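Local coordinates for protein chemotactic transducer PctC (PDB 5LTV) that binds gamma-amino-butanoic acid through a Cache-type ligand-binding domain and probably relays its presence to the chemotaxis machinery of Pseudomonas aeruginosa, at residues 51-56 / 149-154; 64-69 / 79-84; 93-98 / 104-109; 133-138 / 245-250. All coordinates share one frame; numbering follows the deposited sequence.

Contact 1. Residues 51-56 / 149-154. With SO4 (sulfate ion), chain J.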
# COMPACT_ATOMS: atom_id res chain seq x y z
N SER A 51 -5.90 -10.29 3.84
CA SER A 51 -6.64 -10.77 2.67
C SER A 51 -6.95 -9.63 1.70
O SER A 51 -6.81 -9.78 0.48
CB SER A 51 -7.95 -11.44 3.09
OG SER A 51 -7.72 -12.73 3.57
N TRP A 52 -7.37 -8.48 2.23
CA TRP A 52 -7.71 -7.37 1.36
C TRP A 52 -6.50 -6.91 0.56
O TRP A 52 -6.58 -6.79 -0.66
CB TRP A 52 -8.28 -6.22 2.18
CG TRP A 52 -9.02 -5.18 1.37
CD1 TRP A 52 -10.36 -5.10 1.20
CD2 TRP A 52 -8.45 -4.05 0.70
NE1 TRP A 52 -10.68 -4.00 0.44
CE2 TRP A 52 -9.52 -3.33 0.12
CE3 TRP A 52 -7.14 -3.57 0.52
CZ2 TRP A 52 -9.33 -2.16 -0.64
CZ3 TRP A 52 -6.95 -2.43 -0.24
CH2 TRP A 52 -8.05 -1.72 -0.80
N LEU A 53 -5.38 -6.62 1.24
CA LEU A 53 -4.13 -6.23 0.55
C LEU A 53 -3.64 -7.32 -0.41
O LEU A 53 -3.18 -7.01 -1.53
CB LEU A 53 -3.05 -5.92 1.60
CG LEU A 53 -3.28 -4.67 2.50
CD1 LEU A 53 -2.33 -4.56 3.69
CD2 LEU A 53 -3.14 -3.44 1.60
N GLU A 54 -3.74 -8.59 -0.02
CA GLU A 54 -3.25 -9.66 -0.89
C GLU A 54 -4.03 -9.71 -2.21
O GLU A 54 -3.43 -9.93 -3.27
CB GLU A 54 -3.32 -11.02 -0.18
CG GLU A 54 -2.11 -11.21 0.81
CD GLU A 54 -2.09 -12.54 1.59
OE1 GLU A 54 -3.14 -13.19 1.78
OE2 GLU A 54 -1.00 -12.91 2.06
N GLY A 55 -5.35 -9.48 -2.15
CA GLY A 55 -6.14 -9.41 -3.37
C GLY A 55 -5.67 -8.29 -4.28
O GLY A 55 -5.51 -8.48 -5.50
N ARG A 56 -5.40 -7.12 -3.70
CA ARG A 56 -4.85 -6.03 -4.50
C ARG A 56 -3.47 -6.40 -5.06
O ARG A 56 -3.18 -6.14 -6.24
CB ARG A 56 -4.81 -4.75 -3.65
CG ARG A 56 -5.98 -3.83 -3.96
CD ARG A 56 -7.34 -4.55 -3.70
NE ARG A 56 -8.46 -3.63 -3.85
CZ ARG A 56 -9.69 -3.85 -3.40
NH1 ARG A 56 -9.98 -4.95 -2.72
NH2 ARG A 56 -10.61 -2.92 -3.59
N LEU A 149 -1.02 4.77 -0.89
CA LEU A 149 0.10 3.85 -0.93
C LEU A 149 -0.04 3.05 -2.22
O LEU A 149 -1.13 2.94 -2.80
CB LEU A 149 0.17 2.95 0.34
CG LEU A 149 -0.84 1.88 0.73
CD1 LEU A 149 -0.64 0.72 -0.17
CD2 LEU A 149 -0.71 1.41 2.18
N ALA A 150 1.08 2.52 -2.70
CA ALA A 150 1.10 1.84 -3.98
C ALA A 150 1.68 0.43 -3.81
O ALA A 150 2.44 0.15 -2.89
CB ALA A 150 1.92 2.62 -5.01
N MET A 151 1.29 -0.44 -4.72
CA MET A 151 1.94 -1.72 -4.93
C MET A 151 2.54 -1.69 -6.32
O MET A 151 1.83 -1.38 -7.28
CB MET A 151 0.92 -2.82 -4.81
CG MET A 151 0.50 -3.06 -3.41
SD MET A 151 -1.11 -3.90 -3.37
CE MET A 151 -1.38 -4.05 -1.57
N SER A 152 3.84 -1.99 -6.43
CA SER A 152 4.54 -1.79 -7.71
C SER A 152 5.56 -2.91 -7.95
O SER A 152 6.05 -3.54 -7.00
CB SER A 152 5.26 -0.41 -7.77
OG SER A 152 6.27 -0.26 -6.74
N LEU A 153 5.84 -3.16 -9.23
CA LEU A 153 6.81 -4.18 -9.58
C LEU A 153 7.31 -3.96 -11.00
O LEU A 153 6.57 -3.46 -11.85
CB LEU A 153 6.22 -5.60 -9.43
CG LEU A 153 4.86 -6.13 -9.91
CD1 LEU A 153 4.09 -5.26 -10.87
CD2 LEU A 153 5.06 -7.53 -10.48
N PRO A 154 8.56 -4.35 -11.29
CA PRO A 154 9.09 -4.22 -12.65
C PRO A 154 8.31 -5.08 -13.62
O PRO A 154 7.75 -6.12 -13.25
CB PRO A 154 10.53 -4.70 -12.53
CG PRO A 154 10.81 -4.66 -10.98
CD PRO A 154 9.50 -5.05 -10.39
S SO4 J . -13.65 -3.62 -1.95
O1 SO4 J . -13.31 -2.92 -0.69
O2 SO4 J . -15.03 -4.12 -1.92
O3 SO4 J . -12.78 -4.78 -2.14
O4 SO4 J . -13.54 -2.71 -3.10
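Arg-56 and Met-151, with CA atoms 8.1 Å apart, mark the closest backbone approach of the helical segment 51-56 to the strand segment 149-154, a gap bridged by side chains. From the strand, Met-151 makes all the close contacts. Its CG stands beside the backbone N (chi1 -73°) and the chain runs out extended, which carries the thioether to the helix surface. There SD rests on Arg-56 CB at 3.8 Å, while the terminal CE lies 3.5 Å from Leu-53 O and 3.7 Å from Leu-53 CD2. The leucine and methionine side chains meet roughly at right angles, end methyl against end methyl. Beyond CB, Arg-56 bends at chi2 (59°) and leaves the strand. Its guanidinium lies over Trp-52, with the indole CZ2 above the centre of the guanidinium face. This pairing points both groups at one sulfate, probably from the crystallisation liquor. Arg-56 NH1 donates to sulfate O3 (2.9 Å) and NH2 to O4 (3.0 Å), with the ion at the guanidinium edge; Trp-52 NE1 reaches O1 at 3.1 Å in the plane of the indole, nearly straight at 168°. Arg-56 NE is bound to Asn-90 O. The contact seats helix 34-68 against one face of the sheet. Met-57 and Val-60 of the same helix also touch Met-151, helix 171-178 packs on Trp-52, and strand 147-157 runs between strands 134-140 and 160-170.

Contact 2. Residues 64-69 / 79-84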
# COMPACT_ATOMS: atom_id res chain seq x y z
N ALA A 64 1.14 -6.87 -14.34
CA ALA A 64 2.49 -7.07 -14.87
C ALA A 64 2.56 -8.25 -15.82
O ALA A 64 3.16 -8.14 -16.90
CB ALA A 64 3.47 -7.27 -13.71
N SER A 65 1.99 -9.40 -15.45
CA SER A 65 2.03 -10.53 -16.38
C SER A 65 1.25 -10.23 -17.67
O SER A 65 1.71 -10.57 -18.76
CB SER A 65 1.52 -11.81 -15.72
OG SER A 65 0.23 -11.67 -15.19
N GLN A 66 0.08 -9.60 -17.57
CA GLN A 66 -0.63 -9.19 -18.78
C GLN A 66 0.23 -8.35 -19.70
O GLN A 66 0.18 -8.52 -20.92
CB GLN A 66 -1.84 -8.37 -18.43
CG GLN A 66 -3.08 -9.04 -18.17
CD GLN A 66 -4.03 -8.02 -17.72
OE1 GLN A 66 -4.57 -7.30 -18.54
NE2 GLN A 66 -4.27 -7.97 -16.42
N LEU A 67 0.96 -7.37 -19.14
CA LEU A 67 1.76 -6.47 -19.96
C LEU A 67 2.97 -7.17 -20.55
O LEU A 67 3.32 -6.93 -21.72
CB LEU A 67 2.21 -5.25 -19.16
CG LEU A 67 1.12 -4.30 -18.68
CD1 LEU A 67 1.63 -3.34 -17.62
CD2 LEU A 67 0.62 -3.55 -19.84
N ALA A 68 3.63 -8.06 -19.78
CA ALA A 68 4.72 -8.86 -20.34
C ALA A 68 4.25 -9.74 -21.51
O ALA A 68 5.06 -10.13 -22.36
CB ALA A 68 5.37 -9.74 -19.26
N LEU A 69 2.97 -10.10 -21.53
CA LEU A 69 2.45 -10.99 -22.56
C LEU A 69 2.09 -10.28 -23.84
O LEU A 69 1.80 -10.96 -24.83
CB LEU A 69 1.20 -11.75 -22.06
CG LEU A 69 1.28 -12.86 -20.99
CD1 LEU A 69 -0.09 -13.44 -20.74
CD2 LEU A 69 2.25 -13.97 -21.44
N ALA A 79 -2.36 1.07 -23.07
CA ALA A 79 -3.51 1.82 -22.55
C ALA A 79 -4.75 0.95 -22.55
O ALA A 79 -5.53 0.98 -21.60
CB ALA A 79 -3.72 3.08 -23.37
N ARG A 80 -4.92 0.14 -23.60
CA ARG A 80 -6.07 -0.75 -23.70
C ARG A 80 -6.09 -1.73 -22.55
O ARG A 80 -7.12 -1.90 -21.89
CB ARG A 80 -6.06 -1.48 -25.06
CG ARG A 80 -7.39 -2.08 -25.51
CD ARG A 80 -7.37 -2.60 -26.96
NE ARG A 80 -6.49 -3.76 -27.07
CZ ARG A 80 -6.88 -4.97 -27.46
NH1 ARG A 80 -8.15 -5.18 -27.81
NH2 ARG A 80 -6.00 -5.97 -27.51
N GLN A 81 -4.95 -2.38 -22.27
CA GLN A 81 -4.84 -3.26 -21.10
C GLN A 81 -5.18 -2.53 -19.79
O GLN A 81 -5.89 -3.07 -18.93
CB GLN A 81 -3.43 -3.86 -21.07
CG GLN A 81 -3.36 -5.35 -20.83
CD GLN A 81 -4.01 -6.19 -21.92
OE1 GLN A 81 -4.06 -5.82 -23.11
NE2 GLN A 81 -4.55 -7.36 -21.52
N LEU A 82 -4.72 -1.28 -19.62
CA LEU A 82 -4.96 -0.53 -18.38
C LEU A 82 -6.41 -0.06 -18.25
O LEU A 82 -6.87 0.19 -17.13
CB LEU A 82 -4.01 0.67 -18.26
CG LEU A 82 -2.54 0.24 -18.04
CD1 LEU A 82 -1.53 1.39 -18.07
CD2 LEU A 82 -2.43 -0.44 -16.74
N GLU A 83 -7.14 0.00 -19.35
CA GLU A 83 -8.50 0.51 -19.31
C GLU A 83 -9.53 -0.51 -18.83
O GLU A 83 -10.72 -0.17 -18.75
CB GLU A 83 -8.88 1.06 -20.69
CG GLU A 83 -8.21 2.39 -20.84
CD GLU A 83 -8.57 3.13 -22.09
OE1 GLU A 83 -9.33 2.59 -22.90
OE2 GLU A 83 -8.07 4.27 -22.25
N GLN A 84 -9.12 -1.73 -18.49
CA GLN A 84 -10.07 -2.72 -17.98
C GLN A 84 -10.80 -2.24 -16.73
O GLN A 84 -10.16 -1.72 -15.79
CB GLN A 84 -9.36 -4.04 -17.71
CG GLN A 84 -8.93 -4.75 -18.96
CD GLN A 84 -8.05 -5.92 -18.64
OE1 GLN A 84 -6.80 -5.85 -18.76
NE2 GLN A 84 -8.70 -7.03 -18.22
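Gln-66 and Gln-81 supply a polar link between the end of the long helix 34-68 and the short helix 75-82. Gln-81 NE2 donates to Gln-66 OE1 over 3.0 Å, with an N-H...O angle of 155°. The donor arrives in the carbonyl plane on a lone pair of OE1, and that oxygen in turn lies close to the amide plane of Gln-81. The amides are turned 71° against each other and share this one bond; Gln-66 NE2 turns back to a weak bond with Gly-62 O. Gln-66 reaches across with its chain extended beyond CG, whereas Gln-81 folds back at chi2 (63°) to present its amide. The second end of that amide, OE1, has a weak hydrogen bond to a glycerol, probably from the crystallisation liquor. Apolar contact is thinner and comes from the aliphatic stems: Gln-66 CB lies 4.1 Å from Gln-81 CG, and Leu-67 CD2 meets Gln-81 CB at 4.2 Å. The backbones come nearest at Leu-67 and Gln-81, CA to CA 7.4 Å. Leu-67 also packs with Ala-64 on Val-155 of strand 147-157, while Ala-79 and Leu-82 rest on Thr-105 and Arg-107 of strand 104-107.

Contact 3. Residues 93-98 / 104-109. With ABU (gamma-amino-butanoic acid), chain H.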
# COMPACT_ATOMS: atom_id res chain seq x y z
N SER A 93 -6.00 4.19 -8.94
CA SER A 93 -5.52 4.18 -10.31
C SER A 93 -4.46 3.10 -10.44
O SER A 93 -3.85 2.67 -9.44
CB SER A 93 -4.96 5.53 -10.75
OG SER A 93 -3.90 5.89 -9.88
N VAL A 94 -4.26 2.68 -11.69
CA VAL A 94 -3.20 1.77 -12.10
C VAL A 94 -2.41 2.49 -13.17
O VAL A 94 -2.91 3.41 -13.85
CB VAL A 94 -3.73 0.41 -12.61
CG1 VAL A 94 -4.41 -0.33 -11.50
CG2 VAL A 94 -4.71 0.61 -13.79
N TYR A 95 -1.14 2.07 -13.33
CA TYR A 95 -0.26 2.85 -14.19
C TYR A 95 1.03 2.10 -14.49
O TYR A 95 1.44 1.20 -13.76
CB TYR A 95 0.06 4.23 -13.62
CG TYR A 95 0.31 4.35 -12.13
CD1 TYR A 95 -0.75 4.57 -11.24
CD2 TYR A 95 1.62 4.34 -11.60
CE1 TYR A 95 -0.52 4.73 -9.85
CE2 TYR A 95 1.86 4.51 -10.22
CZ TYR A 95 0.79 4.70 -9.36
OH TYR A 95 0.99 4.87 -8.00
N LEU A 96 1.64 2.50 -15.60
CA LEU A 96 2.92 2.00 -16.07
C LEU A 96 3.82 3.19 -16.32
O LEU A 96 3.51 4.05 -17.15
CB LEU A 96 2.75 1.19 -17.37
CG LEU A 96 4.07 0.75 -18.05
CD1 LEU A 96 4.74 -0.42 -17.29
CD2 LEU A 96 3.80 0.32 -19.49
N GLY A 97 4.95 3.24 -15.60
CA GLY A 97 5.98 4.20 -15.89
C GLY A 97 7.00 3.46 -16.71
O GLY A 97 7.49 2.40 -16.29
N GLU A 98 7.29 3.98 -17.91
CA GLU A 98 8.17 3.31 -18.88
C GLU A 98 9.62 3.77 -18.73
O GLU A 98 9.88 4.94 -18.52
CB GLU A 98 7.67 3.56 -20.31
CG GLU A 98 6.40 2.77 -20.63
CD GLU A 98 5.90 2.94 -22.04
OE1 GLU A 98 4.71 3.28 -22.22
OE2 GLU A 98 6.67 2.68 -22.99
N PHE A 104 4.21 7.89 -19.15
CA PHE A 104 3.43 7.53 -17.99
C PHE A 104 1.99 7.34 -18.46
O PHE A 104 1.35 8.29 -18.92
CB PHE A 104 3.54 8.62 -16.92
CG PHE A 104 2.77 8.32 -15.66
CD1 PHE A 104 3.21 7.33 -14.79
CD2 PHE A 104 1.61 9.03 -15.34
CE1 PHE A 104 2.51 7.05 -13.62
CE2 PHE A 104 0.90 8.76 -14.20
CZ PHE A 104 1.36 7.75 -13.33
N THR A 105 1.48 6.11 -18.35
CA THR A 105 0.10 5.80 -18.73
C THR A 105 -0.66 5.39 -17.48
O THR A 105 -0.33 4.38 -16.86
CB THR A 105 0.02 4.69 -19.76
OG1 THR A 105 0.91 4.99 -20.82
CG2 THR A 105 -1.39 4.59 -20.33
N MET A 106 -1.67 6.16 -17.12
CA MET A 106 -2.45 5.97 -15.92
C MET A 106 -3.93 5.85 -16.27
O MET A 106 -4.44 6.65 -17.07
CB MET A 106 -2.28 7.14 -15.01
CG MET A 106 -3.23 7.09 -13.82
SD MET A 106 -2.71 8.28 -12.48
CE MET A 106 -3.47 9.73 -13.06
N ARG A 107 -4.62 4.88 -15.65
CA ARG A 107 -6.08 4.73 -15.82
C ARG A 107 -6.68 4.47 -14.45
O ARG A 107 -6.07 3.77 -13.67
CB ARG A 107 -6.50 3.63 -16.86
CG ARG A 107 -5.96 3.95 -18.28
CD ARG A 107 -6.81 5.06 -18.99
NE ARG A 107 -6.44 5.33 -20.38
CZ ARG A 107 -5.37 6.06 -20.79
NH1 ARG A 107 -4.46 6.60 -19.95
NH2 ARG A 107 -5.21 6.22 -22.06
N PRO A 108 -7.84 5.13 -14.12
CA PRO A 108 -8.41 6.25 -14.88
C PRO A 108 -7.43 7.42 -14.99
O PRO A 108 -6.64 7.65 -14.05
CB PRO A 108 -9.65 6.65 -14.04
CG PRO A 108 -9.92 5.50 -13.15
CD PRO A 108 -8.56 4.96 -12.85
N TYR A 109 -7.51 8.14 -16.10
CA TYR A 109 -6.56 9.18 -16.42
C TYR A 109 -6.95 10.51 -15.77
O TYR A 109 -8.10 10.94 -15.84
CB TYR A 109 -6.46 9.34 -17.96
CG TYR A 109 -5.71 10.59 -18.38
CD1 TYR A 109 -6.38 11.80 -18.56
CD2 TYR A 109 -4.33 10.58 -18.59
CE1 TYR A 109 -5.70 12.96 -18.88
CE2 TYR A 109 -3.64 11.77 -18.98
CZ TYR A 109 -4.35 12.95 -19.10
OH TYR A 109 -3.68 14.10 -19.43
N ABU H . -1.64 7.91 -9.26
CD ABU H . -0.55 8.64 -8.55
CB ABU H . 0.65 8.87 -9.42
CG ABU H . 1.95 8.40 -8.79
C ABU H . 2.91 9.39 -8.14
O ABU H . 2.51 10.02 -7.13
OXT ABU H . 4.08 9.47 -8.61
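Tyr-95 and Phe-104 set their rings obliquely, planes 50° apart and centroids 5.3 Å apart, with Tyr-95 CD2 and Phe-104 CE1 touching at 3.5 Å. Tyr-95 CG sits between the backbone N and the carbonyl carbon (chi1 40°), which stands the ring up from the strands on the face it shares with Phe-104 and Met-106. One face of the tyrosine ring receives the aliphatic part of gamma-amino-butanoic acid. Met-106 makes an oblique Met-aromatic contact with the same ring: its chain runs extended before turning at chi3, placing SD 5.3 Å from the ring centroid and 3.4 Å from the ligand N. Ser-93 OG approaches that nitrogen at 3.1 Å and is 3.7 Å from Met-106 SD. Asp-168 binds Ser-93 OG, Tyr-95 OH and the ligand itself, and so probably helps to hold the two side chains in place; its carboxylate probably balances the charge of the ligand's ammonium group. Beneath the side chains the strands run antiparallel. Val-94 and Arg-107 exchange two backbone bonds, N to O 2.9 Å each way, and Leu-96 and Thr-105 exchange two more. On the face of Val-94 and Leu-96, Arg-107 NH1 folds back to Met-106 O (2.9 Å) while its NE pairs with Glu-83. The result is a beta hairpin at the edge of the ligand-binding sheet of the Cache domain, one face forming a pocket wall.

Contact 4. Residues 133-138 / 245-250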
# COMPACT_ATOMS: atom_id res chain seq x y z
N LEU A 133 7.56 -7.32 -6.47
CA LEU A 133 6.47 -6.54 -5.90
C LEU A 133 6.89 -5.96 -4.56
O LEU A 133 7.42 -6.67 -3.69
CB LEU A 133 5.22 -7.41 -5.75
CG LEU A 133 3.98 -6.63 -5.28
CD1 LEU A 133 3.37 -5.90 -6.44
CD2 LEU A 133 2.93 -7.52 -4.61
N ILE A 134 6.68 -4.67 -4.38
CA ILE A 134 6.80 -4.04 -3.08
C ILE A 134 5.46 -3.41 -2.74
O ILE A 134 4.62 -3.16 -3.61
CB ILE A 134 7.87 -2.95 -3.03
CG1 ILE A 134 7.43 -1.79 -3.92
CG2 ILE A 134 9.25 -3.53 -3.34
CD1 ILE A 134 8.11 -0.45 -3.65
N VAL A 135 5.26 -3.15 -1.45
CA VAL A 135 4.17 -2.31 -0.98
C VAL A 135 4.84 -1.16 -0.26
O VAL A 135 5.75 -1.37 0.56
CB VAL A 135 3.17 -3.08 -0.09
CG1 VAL A 135 3.83 -3.61 1.14
CG2 VAL A 135 2.00 -2.18 0.29
N THR A 136 4.49 0.05 -0.65
CA THR A 136 5.13 1.25 -0.15
C THR A 136 4.46 1.71 1.14
O THR A 136 3.31 1.36 1.44
CB THR A 136 5.03 2.38 -1.19
OG1 THR A 136 3.72 2.92 -1.12
CG2 THR A 136 5.31 1.87 -2.62
N GLU A 137 5.19 2.51 1.90
CA GLU A 137 4.56 3.29 2.95
C GLU A 137 3.75 4.43 2.33
O GLU A 137 3.90 4.73 1.13
CB GLU A 137 5.64 3.80 3.93
CG GLU A 137 6.28 2.66 4.77
CD GLU A 137 7.36 3.13 5.77
OE1 GLU A 137 7.86 4.27 5.66
OE2 GLU A 137 7.72 2.34 6.68
N PRO A 138 2.87 5.07 3.09
CA PRO A 138 2.08 6.17 2.51
C PRO A 138 2.97 7.27 1.94
O PRO A 138 4.07 7.54 2.42
CB PRO A 138 1.25 6.68 3.70
CG PRO A 138 1.08 5.42 4.59
CD PRO A 138 2.44 4.72 4.46
N GLY A 245 1.97 -12.01 5.44
CA GLY A 245 1.88 -12.04 3.99
C GLY A 245 2.32 -10.79 3.26
O GLY A 245 2.21 -10.75 2.03
N LEU A 246 2.83 -9.78 3.96
CA LEU A 246 3.16 -8.56 3.23
C LEU A 246 4.62 -8.55 2.82
O LEU A 246 5.48 -8.79 3.66
CB LEU A 246 2.86 -7.32 4.06
CG LEU A 246 1.44 -7.28 4.65
CD1 LEU A 246 1.19 -5.96 5.37
CD2 LEU A 246 0.41 -7.59 3.59
N PRO A 247 4.93 -8.24 1.56
CA PRO A 247 6.31 -8.41 1.08
C PRO A 247 7.20 -7.27 1.56
O PRO A 247 6.86 -6.09 1.38
CB PRO A 247 6.17 -8.40 -0.44
CG PRO A 247 4.97 -7.49 -0.68
CD PRO A 247 4.04 -7.72 0.50
N GLY A 248 8.34 -7.62 2.14
CA GLY A 248 9.36 -6.65 2.45
C GLY A 248 9.11 -5.76 3.65
O GLY A 248 9.90 -4.85 3.90
N VAL A 249 8.03 -5.98 4.40
CA VAL A 249 7.68 -5.10 5.52
C VAL A 249 7.22 -5.95 6.69
O VAL A 249 6.80 -7.10 6.53
CB VAL A 249 6.57 -4.08 5.15
CG1 VAL A 249 7.02 -3.12 4.05
CG2 VAL A 249 5.28 -4.80 4.74
N THR A 250 7.30 -5.35 7.87
CA THR A 250 6.68 -5.91 9.07
C THR A 250 5.77 -4.82 9.62
O THR A 250 6.24 -3.81 10.15
CB THR A 250 7.72 -6.34 10.11
OG1 THR A 250 8.67 -7.17 9.48
CG2 THR A 250 7.07 -7.12 11.24
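Thr-136 OG1, one residue beyond the Val-135 that meets Pro-247 and Val-249, serves two bonds: it donates to Glu-137 O at 2.9 Å, from above the plane of that carbonyl, and accepts from Ala-150 N of the adjoining strand. Thr-136 turns its CB away from the segment 245-250, whereas Val-135 turns toward it. Val-135 CG1 occupies the position between backbone N and carbonyl carbon (chi1 61°), and this one methyl makes the side chain's contacts with the turn: 3.9 Å to Pro-247 O, 4.2 Å to Pro-247 CD and 4.1 Å to Val-249 CG2. The two valine side chains cross at about a right angle. Pro-247 and Gly-248 are the central residues of a type II beta turn from Leu-246 to Val-249, the glycine supplying the positive phi (76°) such a turn needs there. The turn belongs to the loop between strands 237-242 and 251-256 of the second sheet, so it lays that sheet's connection against strand 134-140 at the edge of the first. Just before the strand, Leu-133 O lies 3.9 Å from Pro-247 CB, and the leucine CD2 reaches the proline CG more loosely, at 4.4 Å. Met-57 of helix 34-68 touches both Leu-133 and Pro-247, and Trp-251 packs on Val-135.

How the contacts relate
Helix 34-68 starts the chain's two earliest contacts, 1 from its middle and 2 from its end. Contact 2 closes first, a short loop back to 79-84, and contact 3 follows in series as a tight hairpin; the Glu-83 to Arg-107 salt bridge joins the two. Both fall within the much longer loop that contact 1 completes at 149-154. Contact 4 opens at 133-138, before that closure, and ends only at 245-250, so contacts 1 and 4 cross. Their strands 147-157 and 134-140 are sheet neighbours. Contact 1 ties the long helix to the ligand-binding sheet, contact 2 joins two helices, and contact 3 pairs two strands of that sheet, while contact 4 connects it to a loop of the second.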